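Local coordinates for protein transcription termination factor FttA (Pyrococcus horikoshii, PDB 3AF6) that probably terminates archaeal transcription genome-wide, in a process linked to zinc-dependent endonucleolytic cleavage of nascent RNA at the polymerase exit channel, and degrades the released RNA from its 5' end, at residues Glu91-Glu96 and Arg130-Lys135; Glu96-Asn101 and Glu114-Gly119. All coordinates share one frame; numbering follows the deposited sequence.

Interaction 1 (Glu91-Glu96 and Arg130-Lys135); sequences EIVPKE and RLITQK
In the module assigned as KHb, the second KH unit of the N-terminal region, Ile92 and Val93 pack against the short helix 130-134, which follows the GxxG loop of the KH motif. Aliphatic side chains pack on each other and on the helix backbone. Ile92 has the largest share, its CB aimed at the helix. With CG1 anti to the backbone N (chi1 -175°) and chi2 also extended, the chain reaches straight out and delivers CD1 onto the helix backbone, 3.6 Å from Ile132 CA. The same methyl also reaches two side chains: Ile92 CD1 lies 4.0 Å from Leu131 CG and 3.7 Å from Lys135 CG, just past the helix. Lys135 thus contributes only the root of its chain, which bends at chi2 and takes the ammonium group away. The other branch, Ile92 CG2, rests 3.8 Å from Ile132 CG1. Ile132 runs its own extended chain past Ile92 at a slant and on to Val93, where Ile132 CD1 comes within 3.4 Å of Val93 CG2. Val93 and Ile132 are buried, whereas Leu131 and Lys135 flank them at the exposed margin. Beyond the pair, Ile132 also touches Ile89 and, on strand 140-144, Pro140. Helix 130-134 thus touches both the loop that leads toward strand 103-105 and strand 140-144, an outer strand of the KHb sheet within this chain.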
ATOM      1  N   GLU A  91     -29.552  -8.482  19.000  1.00151.03           N
ATOM      2  CA  GLU A  91     -30.555  -8.231  20.025  1.00150.59           C
ATOM      3  C   GLU A  91     -29.972  -7.402  21.168  1.00150.19           C
ATOM      4  O   GLU A  91     -30.506  -6.347  21.518  1.00150.04           O
ATOM      5  CB  GLU A  91     -31.076  -9.568  20.564  1.00150.70           C
ATOM      6  CG  GLU A  91     -32.304  -9.468  21.457  1.00150.47           C
ATOM      7  CD  GLU A  91     -32.739 -10.818  21.999  1.00150.14           C
ATOM      8  OE1 GLU A  91     -32.906 -11.759  21.194  1.00149.98           O
ATOM      9  OE2 GLU A  91     -32.917 -10.936  23.229  1.00149.92           O
ATOM     10  N   ILE A  92     -28.871  -7.885  21.739  1.00149.58           N
ATOM     11  CA  ILE A  92     -28.209  -7.216  22.856  1.00148.91           C
ATOM     12  C   ILE A  92     -27.494  -5.928  22.441  1.00148.54           C
ATOM     13  O   ILE A  92     -26.392  -5.637  22.907  1.00148.52           O
ATOM     14  CB  ILE A  92     -27.194  -8.171  23.538  1.00148.68           C
ATOM     15  CG1 ILE A  92     -26.601  -7.510  24.785  1.00148.46           C
ATOM     16  CG2 ILE A  92     -26.109  -8.565  22.548  1.00148.65           C
ATOM     17  CD1 ILE A  92     -25.600  -8.372  25.522  1.00148.66           C
ATOM     18  N   VAL A  93     -28.128  -5.154  21.567  1.00148.11           N
ATOM     19  CA  VAL A  93     -27.546  -3.900  21.098  1.00147.91           C
ATOM     20  C   VAL A  93     -28.628  -2.876  20.766  1.00147.72           C
ATOM     21  O   VAL A  93     -29.588  -3.192  20.058  1.00147.72           O
ATOM     22  CB  VAL A  93     -26.687  -4.118  19.826  1.00147.96           C
ATOM     23  CG1 VAL A  93     -26.128  -2.787  19.340  1.00147.88           C
ATOM     24  CG2 VAL A  93     -25.554  -5.088  20.118  1.00147.93           C
ATOM     25  N   PRO A  94     -28.495  -1.638  21.283  1.00147.37           N
ATOM     26  CA  PRO A  94     -29.477  -0.580  21.018  1.00147.13           C
ATOM     27  C   PRO A  94     -29.667  -0.416  19.508  1.00147.00           C
ATOM     28  O   PRO A  94     -28.959   0.360  18.865  1.00147.01           O
ATOM     29  CB  PRO A  94     -28.840   0.646  21.666  1.00146.83           C
ATOM     30  CG  PRO A  94     -28.132   0.051  22.847  1.00146.60           C
ATOM     31  CD  PRO A  94     -27.475  -1.174  22.243  1.00146.87           C
ATOM     32  N   LYS A  95     -30.630  -1.159  18.965  1.00146.74           N
ATOM     33  CA  LYS A  95     -30.945  -1.177  17.535  1.00146.33           C
ATOM     34  C   LYS A  95     -31.003   0.167  16.800  1.00146.17           C
ATOM     35  O   LYS A  95     -31.270   0.202  15.597  1.00145.87           O
ATOM     36  CB  LYS A  95     -32.257  -1.937  17.314  1.00146.11           C
ATOM     37  CG  LYS A  95     -32.220  -3.383  17.802  1.00145.50           C
ATOM     38  CD  LYS A  95     -33.567  -4.069  17.633  1.00144.73           C
ATOM     39  CE  LYS A  95     -33.535  -5.489  18.174  1.00144.09           C
ATOM     40  NZ  LYS A  95     -34.860  -6.154  18.063  1.00143.22           N
ATOM     41  N   GLU A  96     -30.756   1.264  17.512  1.00145.94           N
ATOM     42  CA  GLU A  96     -30.772   2.586  16.895  1.00145.40           C
ATOM     43  C   GLU A  96     -29.560   2.762  15.985  1.00145.39           C
ATOM     44  O   GLU A  96     -29.699   3.110  14.812  1.00145.46           O
ATOM     45  CB  GLU A  96     -30.770   3.678  17.966  1.00144.92           C
ATOM     46  CG  GLU A  96     -29.594   3.608  18.922  1.00144.98           C
ATOM     47  CD  GLU A  96     -29.505   4.821  19.822  1.00145.22           C
ATOM     48  OE1 GLU A  96     -28.647   4.826  20.728  1.00145.57           O
ATOM     49  OE2 GLU A  96     -30.290   5.773  19.622  1.00145.06           O
ATOM     50  N   ARG A 130     -18.187  -5.046  27.412  1.00151.77           N
ATOM     51  CA  ARG A 130     -17.968  -6.392  27.937  1.00151.23           C
ATOM     52  C   ARG A 130     -19.283  -7.140  28.128  1.00151.02           C
ATOM     53  O   ARG A 130     -19.318  -8.370  28.116  1.00150.95           O
ATOM     54  CB  ARG A 130     -17.214  -6.315  29.266  1.00150.93           C
ATOM     55  CG  ARG A 130     -15.809  -5.755  29.129  1.00150.45           C
ATOM     56  CD  ARG A 130     -15.267  -5.301  30.471  1.00150.24           C
ATOM     57  NE  ARG A 130     -16.144  -4.312  31.090  1.00150.19           N
ATOM     58  CZ  ARG A 130     -16.518  -3.173  30.512  1.00150.04           C
ATOM     59  NH1 ARG A 130     -16.093  -2.870  29.291  1.00149.70           N
ATOM     60  NH2 ARG A 130     -17.323  -2.338  31.152  1.00150.03           N
ATOM     61  N   LEU A 131     -20.365  -6.393  28.313  1.00150.59           N
ATOM     62  CA  LEU A 131     -21.681  -6.996  28.490  1.00150.16           C
ATOM     63  C   LEU A 131     -22.055  -7.798  27.246  1.00149.77           C
ATOM     64  O   LEU A 131     -22.509  -8.941  27.339  1.00149.67           O
ATOM     65  CB  LEU A 131     -22.732  -5.907  28.730  1.00150.17           C
ATOM     66  CG  LEU A 131     -24.204  -6.321  28.625  1.00150.09           C
ATOM     67  CD1 LEU A 131     -24.542  -7.334  29.709  1.00149.73           C
ATOM     68  CD2 LEU A 131     -25.087  -5.087  28.746  1.00149.84           C
ATOM     69  N   ILE A 132     -21.849  -7.183  26.085  1.00149.00           N
ATOM     70  CA  ILE A 132     -22.169  -7.794  24.803  1.00148.15           C
ATOM     71  C   ILE A 132     -21.270  -8.974  24.426  1.00147.72           C
ATOM     72  O   ILE A 132     -21.752  -9.996  23.932  1.00147.48           O
ATOM     73  CB  ILE A 132     -22.108  -6.738  23.670  1.00147.93           C
ATOM     74  CG1 ILE A 132     -22.545  -7.362  22.345  1.00147.71           C
ATOM     75  CG2 ILE A 132     -20.700  -6.178  23.555  1.00147.49           C
ATOM     76  CD1 ILE A 132     -22.608  -6.373  21.199  1.00147.27           C
ATOM     77  N   THR A 133     -19.970  -8.834  24.664  1.00147.24           N
ATOM     78  CA  THR A 133     -19.009  -9.886  24.328  1.00146.89           C
ATOM     79  C   THR A 133     -19.366 -11.224  24.969  1.00146.62           C
ATOM     80  O   THR A 133     -19.214 -12.278  24.353  1.00146.20           O
ATOM     81  CB  THR A 133     -17.575  -9.498  24.774  1.00146.86           C
ATOM     82  OG1 THR A 133     -16.639 -10.465  24.285  1.00146.59           O
ATOM     83  CG2 THR A 133     -17.477  -9.438  26.292  1.00146.36           C
ATOM     84  N   GLN A 134     -19.849 -11.165  26.205  1.00146.36           N
ATOM     85  CA  GLN A 134     -20.225 -12.355  26.958  1.00146.18           C
ATOM     86  C   GLN A 134     -21.138 -13.301  26.180  1.00146.32           C
ATOM     87  O   GLN A 134     -20.732 -14.409  25.826  1.00146.39           O
ATOM     88  CB  GLN A 134     -20.906 -11.932  28.257  1.00145.82           C
ATOM     89  CG  GLN A 134     -20.036 -11.059  29.139  1.00145.37           C
ATOM     90  CD  GLN A 134     -20.834 -10.295  30.179  1.00145.16           C
ATOM     91  OE1 GLN A 134     -20.277  -9.521  30.959  1.00145.05           O
ATOM     92  NE2 GLN A 134     -22.146 -10.502  30.192  1.00145.01           N
ATOM     93  N   LYS A 135     -22.367 -12.854  25.925  1.00146.28           N
ATOM     94  CA  LYS A 135     -23.374 -13.640  25.210  1.00145.94           C
ATOM     95  C   LYS A 135     -22.889 -14.563  24.091  1.00145.91           C
ATOM     96  O   LYS A 135     -23.574 -15.527  23.738  1.00145.89           O
ATOM     97  CB  LYS A 135     -24.461 -12.711  24.652  1.00145.49           C
ATOM     98  CG  LYS A 135     -25.377 -12.101  25.699  1.00144.65           C
ATOM     99  CD  LYS A 135     -26.175 -13.172  26.425  1.00143.92           C
ATOM    100  CE  LYS A 135     -27.082 -12.562  27.475  1.00143.41           C
ATOM    101  NZ  LYS A 135     -27.848 -13.609  28.202  1.00143.03           N
TER

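Interaction 2 (Glu96-Asn101 and Glu114-Gly119)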
ATOM      1  N   GLU A  96     -30.756   1.264  17.512  1.00145.94           N
ATOM      2  CA  GLU A  96     -30.772   2.586  16.895  1.00145.40           C
ATOM      3  C   GLU A  96     -29.560   2.762  15.985  1.00145.39           C
ATOM      4  O   GLU A  96     -29.699   3.110  14.812  1.00145.46           O
ATOM      5  CB  GLU A  96     -30.770   3.678  17.966  1.00144.92           C
ATOM      6  CG  GLU A  96     -29.594   3.608  18.922  1.00144.98           C
ATOM      7  CD  GLU A  96     -29.505   4.821  19.822  1.00145.22           C
ATOM      8  OE1 GLU A  96     -28.647   4.826  20.728  1.00145.57           O
ATOM      9  OE2 GLU A  96     -30.290   5.773  19.622  1.00145.06           O
ATOM     10  N   ALA A  97     -28.373   2.519  16.536  1.00145.13           N
ATOM     11  CA  ALA A  97     -27.128   2.644  15.784  1.00144.77           C
ATOM     12  C   ALA A  97     -27.135   1.690  14.592  1.00144.51           C
ATOM     13  O   ALA A  97     -26.639   0.566  14.683  1.00143.91           O
ATOM     14  CB  ALA A  97     -25.941   2.348  16.690  1.00144.64           C
ATOM     15  N   GLU A  98     -27.699   2.154  13.481  1.00144.44           N
ATOM     16  CA  GLU A  98     -27.799   1.369  12.255  1.00144.51           C
ATOM     17  C   GLU A  98     -26.589   0.476  11.997  1.00144.52           C
ATOM     18  O   GLU A  98     -25.557   0.936  11.509  1.00144.70           O
ATOM     19  CB  GLU A  98     -28.018   2.301  11.059  1.00144.35           C
ATOM     20  CG  GLU A  98     -27.965   1.607   9.702  1.00144.45           C
ATOM     21  CD  GLU A  98     -29.008   0.516   9.552  1.00144.35           C
ATOM     22  OE1 GLU A  98     -28.991  -0.181   8.514  1.00144.10           O
ATOM     23  OE2 GLU A  98     -29.845   0.355  10.464  1.00144.31           O
ATOM     24  N   ILE A  99     -26.727  -0.804  12.323  1.00144.47           N
ATOM     25  CA  ILE A  99     -25.657  -1.776  12.124  1.00144.44           C
ATOM     26  C   ILE A  99     -25.769  -2.374  10.723  1.00144.37           C
ATOM     27  O   ILE A  99     -26.395  -3.418  10.527  1.00144.28           O
ATOM     28  CB  ILE A  99     -25.739  -2.909  13.173  1.00144.44           C
ATOM     29  CG1 ILE A  99     -25.645  -2.314  14.582  1.00144.20           C
ATOM     30  CG2 ILE A  99     -24.624  -3.921  12.944  1.00144.56           C
ATOM     31  CD1 ILE A  99     -25.795  -3.326  15.697  1.00143.76           C
ATOM     32  N   THR A 100     -25.156  -1.702   9.753  1.00144.24           N
ATOM     33  CA  THR A 100     -25.194  -2.143   8.362  1.00144.26           C
ATOM     34  C   THR A 100     -24.745  -3.593   8.172  1.00144.21           C
ATOM     35  O   THR A 100     -25.433  -4.383   7.524  1.00144.11           O
ATOM     36  CB  THR A 100     -24.323  -1.228   7.464  1.00144.09           C
ATOM     37  OG1 THR A 100     -24.485  -1.606   6.091  1.00144.45           O
ATOM     38  CG2 THR A 100     -22.856  -1.343   7.839  1.00143.91           C
ATOM     39  N   ASN A 101     -23.596  -3.939   8.743  1.00144.03           N
ATOM     40  CA  ASN A 101     -23.063  -5.290   8.619  1.00143.88           C
ATOM     41  C   ASN A 101     -22.646  -5.862   9.967  1.00143.88           C
ATOM     42  O   ASN A 101     -22.938  -5.285  11.014  1.00143.87           O
ATOM     43  CB  ASN A 101     -21.865  -5.290   7.663  1.00143.71           C
ATOM     44  CG  ASN A 101     -22.227  -4.790   6.273  1.00143.68           C
ATOM     45  OD1 ASN A 101     -23.021  -5.412   5.563  1.00143.63           O
ATOM     46  ND2 ASN A 101     -21.642  -3.663   5.878  1.00143.13           N
ATOM     47  N   GLU A 114     -19.942  -3.344  12.243  1.00148.01           N
ATOM     48  CA  GLU A 114     -19.895  -2.180  11.366  1.00148.27           C
ATOM     49  C   GLU A 114     -21.169  -1.357  11.515  1.00148.86           C
ATOM     50  O   GLU A 114     -22.029  -1.356  10.636  1.00149.08           O
ATOM     51  CB  GLU A 114     -19.717  -2.618   9.910  1.00147.63           C
ATOM     52  CG  GLU A 114     -19.465  -1.471   8.943  1.00146.77           C
ATOM     53  CD  GLU A 114     -19.120  -1.951   7.547  1.00146.17           C
ATOM     54  OE1 GLU A 114     -18.132  -2.700   7.404  1.00145.89           O
ATOM     55  OE2 GLU A 114     -19.832  -1.579   6.592  1.00145.91           O
ATOM     56  N   ALA A 115     -21.282  -0.660  12.642  1.00149.51           N
ATOM     57  CA  ALA A 115     -22.445   0.171  12.922  1.00150.13           C
ATOM     58  C   ALA A 115     -22.238   1.585  12.385  1.00150.50           C
ATOM     59  O   ALA A 115     -21.109   2.060  12.277  1.00150.78           O
ATOM     60  CB  ALA A 115     -22.707   0.214  14.426  1.00149.78           C
ATOM     61  N   LYS A 116     -23.338   2.253  12.050  1.00150.81           N
ATOM     62  CA  LYS A 116     -23.285   3.610  11.523  1.00150.97           C
ATOM     63  C   LYS A 116     -23.032   4.586  12.667  1.00151.34           C
ATOM     64  O   LYS A 116     -22.485   5.670  12.466  1.00151.20           O
ATOM     65  CB  LYS A 116     -24.605   3.945  10.819  1.00150.69           C
ATOM     66  CG  LYS A 116     -24.563   5.176   9.929  1.00150.01           C
ATOM     67  CD  LYS A 116     -25.823   5.265   9.080  1.00149.20           C
ATOM     68  CE  LYS A 116     -25.758   6.423   8.100  1.00148.80           C
ATOM     69  NZ  LYS A 116     -26.946   6.452   7.204  1.00148.00           N
ATOM     70  N   LYS A 117     -23.433   4.184  13.870  1.00152.01           N
ATOM     71  CA  LYS A 117     -23.251   4.996  15.068  1.00152.67           C
ATOM     72  C   LYS A 117     -22.510   4.134  16.088  1.00153.14           C
ATOM     73  O   LYS A 117     -23.125   3.376  16.837  1.00153.31           O
ATOM     74  CB  LYS A 117     -24.609   5.416  15.636  1.00152.58           C
ATOM     75  CG  LYS A 117     -25.673   5.695  14.582  1.00152.71           C
ATOM     76  CD  LYS A 117     -25.233   6.755  13.583  1.00152.78           C
ATOM     77  CE  LYS A 117     -26.271   6.930  12.483  1.00152.88           C
ATOM     78  NZ  LYS A 117     -25.845   7.910  11.444  1.00152.82           N
ATOM     79  N   PRO A 118     -21.173   4.238  16.128  1.00153.55           N
ATOM     80  CA  PRO A 118     -20.336   3.465  17.052  1.00154.01           C
ATOM     81  C   PRO A 118     -20.475   3.813  18.535  1.00154.47           C
ATOM     82  O   PRO A 118     -20.289   2.954  19.398  1.00154.49           O
ATOM     83  CB  PRO A 118     -18.927   3.726  16.528  1.00153.79           C
ATOM     84  CG  PRO A 118     -19.026   5.131  16.031  1.00153.62           C
ATOM     85  CD  PRO A 118     -20.342   5.118  15.286  1.00153.45           C
ATOM     86  N   GLY A 119     -20.802   5.067  18.829  1.00154.95           N
ATOM     87  CA  GLY A 119     -20.937   5.487  20.214  1.00155.42           C
ATOM     88  C   GLY A 119     -22.082   4.848  20.982  1.00155.70           C
ATOM     89  O   GLY A 119     -22.018   4.721  22.206  1.00155.22           O
TER
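Glu98 O and Lys116 N make the backbone link between these segments, a hydrogen bond of 2.6 Å with an angle of 150° at the hydrogen. The donor arrives from above the plane of the carbonyl. Further along, the side chains of Asn101 and Glu114 run next to each other in the same direction, and a second bond of 2.9 Å joins Asn101 ND2 to Glu114 OE2. Here the two flat groups are almost perpendicular: the carboxylate oxygen lies in the amide plane of Asn101, but the N-H comes down on the carboxylate from one face, 68° out of its plane. Glu114 gets there with CG anti to the backbone N (chi1 -172°) and an extended chain, which slants past the methyl of Thr100; Thr100 CG2 sits 3.6 Å from Glu114 CG.

The two chains run nearly antiparallel, so 96-101 lines up beside the end of strand 110-115 just ahead of the point where strand 103-105 pairs with that strand in the KHb sheet. Inverse gamma turns centred on Ala97 and Ile99 kink the approaching chain, and it is not a regular strand.

Ile99 CG1 touches the methyl of Ala115, 3.9 Å from Ala115 CB. The stem of Lys117 packs on Ala97, with Lys117 CB 3.5 Å from Ala97 CB, and Glu98 CB rests 3.8 Å from Lys116 CB; both lysine chains then lead off from the contact. Farther out, Glu114 OE1 forms a salt bridge with Arg157 of helix 151-161, which gives the carboxylate a second partner and would help fix its rotation. The backbone of Ala115 is hydrogen-bonded to Thr145, a residue that Thr100 also touches.

Interaction 2 is nested in the chain loop closed by interaction 1, and both use the one run of chain from 91 to 101, with Glu96 common to the two. Interaction 1 fixes the start of that run to helix 130-134; interaction 2 lays its far end along strand 110-115. Each is partly buried with exposed flanks. The helix side is apolar packing, while the strand side, with almost twice the buried surface, adds a backbone bond and an amide-carboxylate bond. Their centres are 12 Å apart, and the two join where Val93 CG1 meets Ile99 CD1 at 3.7 Å.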